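Local coordinates for diaminopimelate decarboxylase (Helicobacter pylori, PDB 2QGH), which catalyses the pyridoxal-phosphate-dependent decarboxylation of meso-diaminopimelate to L-lysine, the last step of bacterial lysine biosynthesis, at residues I246-E251 / P280-V285; S288-T293 / K369-K374; A324-R329 / E373-Y378. One frame throughout, in Å; residues are numbered along the deposited sequence.

Contact 1: residues I246-E251 / P280-V285; sequences IGVSYE and PGRSIV. With PLP (pyridoxal-5'-phosphate), chain B; LYS (lysine), chain C.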
loop_
_atom_site.group_PDB
_atom_site.type_symbol
_atom_site.label_atom_id
_atom_site.label_comp_id
_atom_site.label_asym_id
_atom_site.label_seq_id
_atom_site.Cartn_x
_atom_site.Cartn_y
_atom_site.Cartn_z
ATOM N N ILE A 246 -10.358 -14.477 -13.653
ATOM C CA ILE A 246 -10.601 -15.796 -13.069
ATOM C C ILE A 246 -9.956 -15.911 -11.687
ATOM O O ILE A 246 -8.746 -15.734 -11.541
ATOM C CB ILE A 246 -10.073 -16.910 -13.991
ATOM C CG1 ILE A 246 -10.969 -17.002 -15.231
ATOM C CG2 ILE A 246 -10.007 -18.239 -13.235
ATOM C CD1 ILE A 246 -10.651 -18.160 -16.161
ATOM N N GLY A 247 -10.773 -16.201 -10.680
ATOM C CA GLY A 247 -10.278 -16.308 -9.316
ATOM C C GLY A 247 -9.558 -17.593 -8.956
ATOM O O GLY A 247 -9.663 -18.599 -9.664
ATOM N N VAL A 248 -8.802 -17.560 -7.861
ATOM C CA VAL A 248 -8.083 -18.746 -7.411
ATOM C C VAL A 248 -8.714 -19.260 -6.127
ATOM O O VAL A 248 -9.619 -18.631 -5.567
ATOM C CB VAL A 248 -6.566 -18.478 -7.170
ATOM C CG1 VAL A 248 -5.880 -18.142 -8.491
ATOM C CG2 VAL A 248 -6.374 -17.357 -6.161
ATOM N N SER A 249 -8.242 -20.406 -5.661
ATOM C CA SER A 249 -8.802 -20.993 -4.461
ATOM C C SER A 249 -8.100 -20.536 -3.187
ATOM O O SER A 249 -7.332 -21.283 -2.597
ATOM C CB SER A 249 -8.755 -22.516 -4.562
ATOM O OG SER A 249 -9.714 -23.090 -3.697
ATOM N N TYR A 250 -8.370 -19.312 -2.756
ATOM C CA TYR A 250 -7.744 -18.814 -1.544
ATOM C C TYR A 250 -8.243 -19.574 -0.321
ATOM O O TYR A 250 -7.461 -19.904 0.569
ATOM C CB TYR A 250 -8.017 -17.318 -1.371
ATOM C CG TYR A 250 -7.261 -16.442 -2.344
ATOM C CD1 TYR A 250 -5.870 -16.534 -2.463
ATOM C CD2 TYR A 250 -7.931 -15.509 -3.135
ATOM C CE1 TYR A 250 -5.167 -15.716 -3.344
ATOM C CE2 TYR A 250 -7.236 -14.683 -4.019
ATOM C CZ TYR A 250 -5.857 -14.790 -4.120
ATOM O OH TYR A 250 -5.179 -13.976 -4.997
ATOM N N GLU A 251 -9.543 -19.855 -0.285
ATOM C CA GLU A 251 -10.137 -20.566 0.838
ATOM C C GLU A 251 -10.758 -21.912 0.436
ATOM O O GLU A 251 -11.868 -22.246 0.855
ATOM C CB GLU A 251 -11.197 -19.679 1.495
ATOM C CG GLU A 251 -10.683 -18.305 1.900
ATOM C CD GLU A 251 -11.733 -17.467 2.598
ATOM O OE1 GLU A 251 -12.186 -17.859 3.694
ATOM O OE2 GLU A 251 -12.108 -16.409 2.056
ATOM N N PRO A 280 -5.239 -12.861 -18.322
ATOM C CA PRO A 280 -5.123 -13.463 -16.992
ATOM C C PRO A 280 -3.943 -12.912 -16.193
ATOM O O PRO A 280 -2.852 -12.700 -16.728
ATOM C CB PRO A 280 -4.957 -14.943 -17.308
ATOM C CG PRO A 280 -4.127 -14.905 -18.544
ATOM C CD PRO A 280 -4.822 -13.820 -19.361
ATOM N N GLY A 281 -4.173 -12.680 -14.907
ATOM C CA GLY A 281 -3.124 -12.174 -14.042
ATOM C C GLY A 281 -2.959 -13.069 -12.825
ATOM O O GLY A 281 -2.003 -13.841 -12.730
ATOM N N ARG A 282 -3.909 -12.966 -11.904
ATOM C CA ARG A 282 -3.916 -13.740 -10.669
ATOM C C ARG A 282 -3.764 -15.241 -10.912
ATOM O O ARG A 282 -2.861 -15.879 -10.363
ATOM C CB ARG A 282 -5.222 -13.478 -9.915
ATOM C CG ARG A 282 -5.201 -13.860 -8.446
ATOM C CD ARG A 282 -6.618 -13.880 -7.885
ATOM N NE ARG A 282 -7.293 -12.594 -8.015
ATOM C CZ ARG A 282 -7.049 -11.536 -7.246
ATOM N NH1 ARG A 282 -6.145 -11.602 -6.272
ATOM N NH2 ARG A 282 -7.698 -10.402 -7.466
ATOM N N SER A 283 -4.653 -15.800 -11.730
ATOM C CA SER A 283 -4.635 -17.231 -12.039
ATOM C C SER A 283 -3.336 -17.731 -12.681
ATOM O O SER A 283 -3.140 -18.932 -12.843
ATOM C CB SER A 283 -5.830 -17.594 -12.931
ATOM O OG SER A 283 -5.901 -16.767 -14.077
ATOM N N ILE A 284 -2.447 -16.815 -13.047
ATOM C CA ILE A 284 -1.183 -17.220 -13.645
ATOM C C ILE A 284 -0.086 -17.317 -12.584
ATOM O O ILE A 284 0.708 -18.256 -12.593
ATOM C CB ILE A 284 -0.692 -16.210 -14.717
ATOM C CG1 ILE A 284 -1.679 -16.136 -15.889
ATOM C CG2 ILE A 284 0.708 -16.609 -15.203
ATOM C CD1 ILE A 284 -1.722 -17.377 -16.768
ATOM N N VAL A 285 -0.058 -16.354 -11.666
ATOM C CA VAL A 285 0.993 -16.309 -10.658
ATOM C C VAL A 285 0.637 -16.510 -9.190
ATOM O O VAL A 285 1.514 -16.826 -8.389
ATOM C CB VAL A 285 1.777 -14.968 -10.744
ATOM C CG1 VAL A 285 2.493 -14.865 -12.064
ATOM C CG2 VAL A 285 0.819 -13.794 -10.574
HETATM N N1 PLP B . -7.125 -7.008 -17.512
HETATM C C2 PLP B . -7.573 -5.772 -17.004
HETATM C C2A PLP B . -7.961 -4.678 -17.920
HETATM C C3 PLP B . -7.614 -5.600 -15.563
HETATM O O3 PLP B . -8.029 -4.404 -15.009
HETATM C C4 PLP B . -7.231 -6.636 -14.713
HETATM C C4A PLP B . -7.571 -6.434 -13.278
HETATM C C5 PLP B . -6.773 -7.858 -15.228
HETATM C C6 PLP B . -6.747 -8.057 -16.661
HETATM C C5A PLP B . -6.117 -8.931 -14.469
HETATM O O4P PLP B . -7.105 -9.712 -13.838
HETATM P P PLP B . -6.755 -10.848 -12.983
HETATM O O1P PLP B . -5.459 -10.781 -12.116
HETATM O O2P PLP B . -6.663 -12.058 -14.013
HETATM O O3P PLP B . -7.962 -11.010 -11.982
HETATM N N LYS C . -5.176 -5.674 -6.477
HETATM C CA LYS C . -6.395 -6.541 -6.454
HETATM C C LYS C . -6.182 -7.735 -5.523
HETATM O O LYS C . -5.192 -7.697 -4.766
HETATM C CB LYS C . -6.722 -7.022 -7.879
HETATM C CG LYS C . -7.123 -5.892 -8.816
HETATM C CD LYS C . -7.091 -6.301 -10.276
HETATM C CE LYS C . -7.522 -5.129 -11.155
HETATM N NZ LYS C . -7.367 -5.356 -12.631
HETATM O OXT LYS C . -6.995 -8.685 -5.557
HETATM O O HOH W 1 -8.655 -13.026 -10.406
HETATM O O HOH W 2 -7.018 -14.504 -13.166
#
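Tyr250 and Arg282 meet at about a right angle, the phenol ring and the guanidinium turned 79° against each other. NH1 of Arg282 lies at the ring's edge and donates to Tyr250 OH over 2.9 Å, with the phenol oxygen tilted slightly from the guanidinium plane. One face of the ring receives Val248 CG2, which also rests 3.9 Å from Arg282 CD. The arginine runs out extended and then bends at its third torsion (chi3 -59°), which turns the guanidinium toward the bound lysine: NH2 reaches LYS OXT at 2.7 Å, while the bond from NH1 is weak. Ser208 is a further partner of NH2.

In this alpha/beta barrel, as in other fold type III decarboxylases, the cofactor phosphate sits at the start of a short helix. Gly281 occupies the N-cap position and its N donates to PLP O2P; Arg282 N gives a 2.7 Å bond to PLP O1P. Two waters complete the link between the segments. Water 1 accepts from Arg282 NE and donates to PLP O3P and, weakly, to Ile246 O, whereas water 2 accepts from Ser283 N and donates to both PLP O2P and, at 2.7 Å, Ile246 O.

Contact 2: residues S288-T293 / K369-K374; sequences SGELIT and KIAIEK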
loop_
_atom_site.group_PDB
_atom_site.type_symbol
_atom_site.label_atom_id
_atom_site.label_comp_id
_atom_site.label_asym_id
_atom_site.label_seq_id
_atom_site.Cartn_x
_atom_site.Cartn_y
_atom_site.Cartn_z
ATOM N N SER A 288 1.979 -19.865 -7.410
ATOM C CA SER A 288 3.432 -20.055 -7.464
ATOM C C SER A 288 4.233 -19.271 -6.431
ATOM O O SER A 288 5.395 -19.581 -6.173
ATOM C CB SER A 288 3.969 -19.692 -8.855
ATOM O OG SER A 288 4.194 -18.295 -8.980
ATOM N N GLY A 289 3.618 -18.250 -5.852
ATOM C CA GLY A 289 4.327 -17.436 -4.884
ATOM C C GLY A 289 3.897 -17.605 -3.444
ATOM O O GLY A 289 2.711 -17.719 -3.137
ATOM N N GLU A 290 4.883 -17.628 -2.556
ATOM C CA GLU A 290 4.615 -17.760 -1.140
ATOM C C GLU A 290 5.483 -16.829 -0.310
ATOM O O GLU A 290 6.635 -16.560 -0.650
ATOM C CB GLU A 290 4.799 -19.211 -0.709
ATOM C CG GLU A 290 3.663 -20.075 -1.220
ATOM C CD GLU A 290 3.685 -21.485 -0.685
ATOM O OE1 GLU A 290 2.625 -22.150 -0.746
ATOM O OE2 GLU A 290 4.757 -21.928 -0.216
ATOM N N LEU A 291 4.898 -16.315 0.764
ATOM C CA LEU A 291 5.590 -15.405 1.662
ATOM C C LEU A 291 6.117 -16.159 2.888
ATOM O O LEU A 291 5.367 -16.487 3.813
ATOM C CB LEU A 291 4.641 -14.278 2.085
ATOM C CG LEU A 291 5.159 -13.169 3.002
ATOM C CD1 LEU A 291 6.549 -12.713 2.577
ATOM C CD2 LEU A 291 4.171 -12.017 2.966
ATOM N N ILE A 292 7.417 -16.437 2.867
ATOM C CA ILE A 292 8.079 -17.143 3.952
ATOM C C ILE A 292 8.520 -16.107 4.974
ATOM O O ILE A 292 9.290 -15.193 4.664
ATOM C CB ILE A 292 9.328 -17.915 3.445
ATOM C CG1 ILE A 292 8.986 -18.710 2.176
ATOM C CG2 ILE A 292 9.847 -18.838 4.543
ATOM C CD1 ILE A 292 7.814 -19.648 2.325
ATOM N N THR A 293 8.035 -16.270 6.195
ATOM C CA THR A 293 8.328 -15.353 7.275
ATOM C C THR A 293 8.620 -16.143 8.550
ATOM O O THR A 293 8.046 -17.213 8.782
ATOM C CB THR A 293 7.133 -14.428 7.502
ATOM O OG1 THR A 293 7.374 -13.588 8.630
ATOM C CG2 THR A 293 5.883 -15.245 7.732
ATOM N N LYS A 369 9.496 -21.231 11.080
ATOM C CA LYS A 369 9.134 -20.652 9.799
ATOM C C LYS A 369 7.743 -21.063 9.317
ATOM O O LYS A 369 7.316 -22.204 9.503
ATOM C CB LYS A 369 10.173 -21.054 8.755
ATOM C CG LYS A 369 11.607 -20.798 9.196
ATOM C CD LYS A 369 11.874 -19.315 9.420
ATOM C CE LYS A 369 13.272 -19.092 9.965
ATOM N NZ LYS A 369 14.330 -19.566 9.034
ATOM N N ILE A 370 7.034 -20.115 8.711
ATOM C CA ILE A 370 5.712 -20.378 8.168
ATOM C C ILE A 370 5.632 -19.728 6.790
ATOM O O ILE A 370 6.408 -18.830 6.468
ATOM C CB ILE A 370 4.582 -19.796 9.060
ATOM C CG1 ILE A 370 4.415 -18.300 8.794
ATOM C CG2 ILE A 370 4.902 -20.037 10.525
ATOM C CD1 ILE A 370 3.253 -17.691 9.521
ATOM N N ALA A 371 4.699 -20.192 5.973
ATOM C CA ALA A 371 4.524 -19.632 4.644
ATOM C C ALA A 371 3.078 -19.213 4.452
ATOM O O ALA A 371 2.164 -19.963 4.776
ATOM C CB ALA A 371 4.918 -20.648 3.585
ATOM N N ILE A 372 2.879 -17.994 3.961
ATOM C CA ILE A 372 1.545 -17.481 3.679
ATOM C C ILE A 372 1.370 -17.851 2.223
ATOM O O ILE A 372 2.164 -17.438 1.380
ATOM C CB ILE A 372 1.476 -15.956 3.842
ATOM C CG1 ILE A 372 1.792 -15.580 5.296
ATOM C CG2 ILE A 372 0.100 -15.453 3.449
ATOM C CD1 ILE A 372 1.771 -14.081 5.568
ATOM N N GLU A 373 0.331 -18.627 1.935
ATOM C CA GLU A 373 0.079 -19.134 0.585
ATOM C C GLU A 373 -0.606 -18.256 -0.469
ATOM O O GLU A 373 -1.299 -17.289 -0.155
ATOM C CB GLU A 373 -0.677 -20.467 0.703
ATOM C CG GLU A 373 0.223 -21.661 1.047
ATOM C CD GLU A 373 -0.551 -22.915 1.448
ATOM O OE1 GLU A 373 -1.604 -23.201 0.839
ATOM O OE2 GLU A 373 -0.092 -23.627 2.366
ATOM N N LYS A 374 -0.388 -18.625 -1.730
ATOM C CA LYS A 374 -0.972 -17.945 -2.888
ATOM C C LYS A 374 -0.834 -16.428 -2.869
ATOM O O LYS A 374 -1.804 -15.705 -3.127
ATOM C CB LYS A 374 -2.458 -18.312 -3.015
ATOM C CG LYS A 374 -2.734 -19.800 -3.018
ATOM C CD LYS A 374 -4.205 -20.081 -3.245
ATOM C CE LYS A 374 -4.516 -21.563 -3.049
ATOM N NZ LYS A 374 -3.685 -22.402 -3.938
HETATM O O HOH W 3 1.057 -21.084 -2.996
#
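Leu291 O is gripped twice from the neighbouring strand: it accepts the N-H of Ile372, with Ile372 N at 2.9 Å from Leu291 O, and takes a CA-H...O contact from Ala371 CA at 3.4 Å. The pairing is antiparallel: strands 289-299 and 369-372 are neighbours in the mixed sheet of the beta domain that accompanies the cofactor-binding barrel in this decarboxylase family.

Leu291 with Ile372 and Thr293 with Ile370 are hydrogen-bonded pairs, each joined by two nearly straight N-H...O bonds of 2.9 to 3.1 Å between backbone N and O. Between them, Ile292 and Ala371 form a non-hydrogen-bonded pair.

The two faces of the ladder differ. On one, Leu291 and Ile372 lie side by side and point the same way, CB to CB, and Thr293 is set likewise against Ile370; its methyl CG2 meets Ile370 CG1 at 3.6 Å because OG1 stands anti to the backbone N (chi1 176°), and that hydroxyl bonds to Asp310. On the other face Ile292 CD1 presses on Ala371 CB at 3.3 Å, tighter than usual for two carbons.

Beyond the pairs, Glu290 and Glu373 run alongside each other, their carboxylate planes 23° apart. Such proximity of like charges would tend to raise their pKa values, an effect probably offset by Arg329, which forms a salt bridge with Glu290 OE2. Water 3 spans the two segments here, donating to Glu290 OE1 at 2.9 Å and accepting from Lys374 N. Glu290 OE1 meets Glu373 CG at 3.0 Å.

Contact 3: residues A324-R329 / E373-Y378; sequences AKHAIR and EKVGAY. With LYS (lysine), chain C; PLP (pyridoxal-5'-phosphate), chain B.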
loop_
_atom_site.group_PDB
_atom_site.type_symbol
_atom_site.label_atom_id
_atom_site.label_comp_id
_atom_site.label_asym_id
_atom_site.label_seq_id
_atom_site.Cartn_x
_atom_site.Cartn_y
_atom_site.Cartn_z
ATOM N N ALA A 324 -8.873 -10.055 2.597
ATOM C CA ALA A 324 -8.561 -11.346 1.994
ATOM C C ALA A 324 -7.910 -12.303 2.988
ATOM O O ALA A 324 -7.135 -11.901 3.857
ATOM C CB ALA A 324 -7.655 -11.154 0.795
ATOM N N LYS A 325 -8.234 -13.581 2.853
ATOM C CA LYS A 325 -7.678 -14.595 3.724
ATOM C C LYS A 325 -6.861 -15.585 2.916
ATOM O O LYS A 325 -7.407 -16.331 2.098
ATOM C CB LYS A 325 -8.796 -15.338 4.455
ATOM C CG LYS A 325 -9.687 -14.430 5.280
ATOM C CD LYS A 325 -10.869 -15.181 5.857
ATOM C CE LYS A 325 -11.809 -14.230 6.581
ATOM N NZ LYS A 325 -13.029 -14.923 7.084
ATOM N N HIS A 326 -5.549 -15.569 3.124
ATOM C CA HIS A 326 -4.658 -16.503 2.453
ATOM C C HIS A 326 -4.266 -17.564 3.482
ATOM O O HIS A 326 -4.087 -17.260 4.659
ATOM C CB HIS A 326 -3.413 -15.782 1.933
ATOM C CG HIS A 326 -3.687 -14.852 0.791
ATOM N ND1 HIS A 326 -3.060 -14.971 -0.430
ATOM C CD2 HIS A 326 -4.510 -13.782 0.689
ATOM C CE1 HIS A 326 -3.483 -14.013 -1.237
ATOM N NE2 HIS A 326 -4.364 -13.277 -0.581
ATOM N N ALA A 327 -4.142 -18.810 3.045
ATOM C CA ALA A 327 -3.788 -19.879 3.966
ATOM C C ALA A 327 -2.389 -19.694 4.550
ATOM O O ALA A 327 -1.504 -19.113 3.917
ATOM C CB ALA A 327 -3.893 -21.228 3.267
ATOM N N ILE A 328 -2.212 -20.183 5.774
ATOM C CA ILE A 328 -0.935 -20.112 6.477
ATOM C C ILE A 328 -0.501 -21.543 6.800
ATOM O O ILE A 328 -1.212 -22.288 7.473
ATOM C CB ILE A 328 -1.056 -19.291 7.790
ATOM C CG1 ILE A 328 -1.299 -17.818 7.453
ATOM C CG2 ILE A 328 0.203 -19.459 8.637
ATOM C CD1 ILE A 328 -1.544 -16.934 8.652
ATOM N N ARG A 329 0.668 -21.920 6.302
ATOM C CA ARG A 329 1.193 -23.259 6.511
ATOM C C ARG A 329 2.522 -23.224 7.269
ATOM O O ARG A 329 3.409 -22.433 6.946
ATOM C CB ARG A 329 1.384 -23.936 5.149
ATOM C CG ARG A 329 1.988 -25.321 5.197
ATOM C CD ARG A 329 2.473 -25.715 3.823
ATOM N NE ARG A 329 3.345 -24.680 3.286
ATOM C CZ ARG A 329 3.914 -24.721 2.088
ATOM N NH1 ARG A 329 3.704 -25.758 1.286
ATOM N NH2 ARG A 329 4.697 -23.729 1.692
ATOM N N GLU A 373 0.331 -18.627 1.935
ATOM C CA GLU A 373 0.079 -19.134 0.585
ATOM C C GLU A 373 -0.606 -18.256 -0.469
ATOM O O GLU A 373 -1.299 -17.289 -0.155
ATOM C CB GLU A 373 -0.677 -20.467 0.703
ATOM C CG GLU A 373 0.223 -21.661 1.047
ATOM C CD GLU A 373 -0.551 -22.915 1.448
ATOM O OE1 GLU A 373 -1.604 -23.201 0.839
ATOM O OE2 GLU A 373 -0.092 -23.627 2.366
ATOM N N LYS A 374 -0.388 -18.625 -1.730
ATOM C CA LYS A 374 -0.972 -17.945 -2.888
ATOM C C LYS A 374 -0.834 -16.428 -2.869
ATOM O O LYS A 374 -1.804 -15.705 -3.127
ATOM C CB LYS A 374 -2.458 -18.312 -3.015
ATOM C CG LYS A 374 -2.734 -19.800 -3.018
ATOM C CD LYS A 374 -4.205 -20.081 -3.245
ATOM C CE LYS A 374 -4.516 -21.563 -3.049
ATOM N NZ LYS A 374 -3.685 -22.402 -3.938
ATOM N N VAL A 375 0.377 -15.959 -2.582
ATOM C CA VAL A 375 0.676 -14.533 -2.519
ATOM C C VAL A 375 1.489 -14.072 -3.727
ATOM O O VAL A 375 2.127 -13.017 -3.684
ATOM C CB VAL A 375 1.478 -14.189 -1.249
ATOM C CG1 VAL A 375 0.692 -14.571 -0.022
ATOM C CG2 VAL A 375 2.815 -14.910 -1.274
ATOM N N GLY A 376 1.462 -14.867 -4.798
ATOM C CA GLY A 376 2.203 -14.525 -6.001
ATOM C C GLY A 376 1.560 -13.428 -6.833
ATOM O O GLY A 376 2.196 -12.830 -7.701
ATOM N N ALA A 377 0.292 -13.144 -6.566
ATOM C CA ALA A 377 -0.408 -12.110 -7.313
ATOM C C ALA A 377 -0.804 -10.986 -6.385
ATOM O O ALA A 377 -1.335 -11.225 -5.302
ATOM C CB ALA A 377 -1.641 -12.688 -7.973
ATOM N N TYR A 378 -0.540 -9.755 -6.813
ATOM C CA TYR A 378 -0.879 -8.580 -6.025
ATOM C C TYR A 378 -0.290 -8.693 -4.637
ATOM O O TYR A 378 -0.852 -8.203 -3.659
ATOM C CB TYR A 378 -2.399 -8.416 -5.967
ATOM C CG TYR A 378 -3.009 -8.394 -7.352
ATOM C CD1 TYR A 378 -2.747 -7.342 -8.231
ATOM C CD2 TYR A 378 -3.794 -9.455 -7.809
ATOM C CE1 TYR A 378 -3.245 -7.350 -9.540
ATOM C CE2 TYR A 378 -4.300 -9.473 -9.114
ATOM C CZ TYR A 378 -4.020 -8.421 -9.975
ATOM O OH TYR A 378 -4.498 -8.435 -11.266
HETATM N N LYS C . -5.176 -5.674 -6.477
HETATM C CA LYS C . -6.395 -6.541 -6.454
HETATM C C LYS C . -6.182 -7.735 -5.523
HETATM O O LYS C . -5.192 -7.697 -4.766
HETATM C CB LYS C . -6.722 -7.022 -7.879
HETATM C CG LYS C . -7.123 -5.892 -8.816
HETATM C CD LYS C . -7.091 -6.301 -10.276
HETATM C CE LYS C . -7.522 -5.129 -11.155
HETATM N NZ LYS C . -7.367 -5.356 -12.631
HETATM O OXT LYS C . -6.995 -8.685 -5.557
HETATM N N1 PLP B . -7.125 -7.008 -17.512
HETATM C C2 PLP B . -7.573 -5.772 -17.004
HETATM C C2A PLP B . -7.961 -4.678 -17.920
HETATM C C3 PLP B . -7.614 -5.600 -15.563
HETATM O O3 PLP B . -8.029 -4.404 -15.009
HETATM C C4 PLP B . -7.231 -6.636 -14.713
HETATM C C4A PLP B . -7.571 -6.434 -13.278
HETATM C C5 PLP B . -6.773 -7.858 -15.228
HETATM C C6 PLP B . -6.747 -8.057 -16.661
HETATM C C5A PLP B . -6.117 -8.931 -14.469
HETATM O O4P PLP B . -7.105 -9.712 -13.838
HETATM P P PLP B . -6.755 -10.848 -12.983
HETATM O O1P PLP B . -5.459 -10.781 -12.116
HETATM O O2P PLP B . -6.663 -12.058 -14.013
HETATM O O3P PLP B . -7.962 -11.010 -11.982
#
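The imidazole of His326 presents its edge to the chain turning away at 373-375: Glu373 O lies in the ring plane and accepts from ND1 at 2.9 Å, ND1 lying in the carbonyl plane. The contact joins the start of strand 328-330, in the beta-domain sheet, to the loop that leaves the antiparallel neighbour 369-372 for the active site. With CG anti to its carbonyl carbon (chi1 -69°), His326 carries the ring toward Glu373 O. Phe316 meets this ring edge-to-face, and NE2 is hydrogen-bonded to Arg318. Glu373 OE2 stands over one face of the Arg329 guanidinium, the carboxylate plane turned 66° from it. No N-H points at the oxygen: at 3.7 Å from Arg329 NE to Glu373 OE2 this is a long salt bridge of charges alone, and the stronger ion pair of Arg329 is with Glu290.

Glu373 N donates to Ala327 O at 2.7 Å, almost straight, 173° at the hydrogen.

Farther along, Tyr378 lays one ring face against the bound lysine, whose CB sits 3.5 Å above the ring centre. Tyr386 of the second subunit packs on this tyrosine. PLP O1P lies at the edge, in the ring plane, and accepts from Tyr378 OH at 2.7 Å.

In the fold
Contacts 2 and 3 share Glu373 and Lys374, and their centres are about 7 Å apart; the 2.6 Å salt bridge from Glu290 OE2 to Arg329 NH2 ties them across the sheet, where strand 369-372 lies between 289-299 and 328-330. Contact 1 is about 10 Å from contact 3 and about 16 Å from contact 2, centre to centre. It meets both through Tyr250, whose CE1 lies 3.4 Å from Lys374 O and 3.2 Å from His326 CE1. Contacts 1 and 3 both reach the cofactor and the bound lysine, the barrel supplying Arg282 and the beta domain Tyr378. Glu350 of the second subunit also binds that lysine.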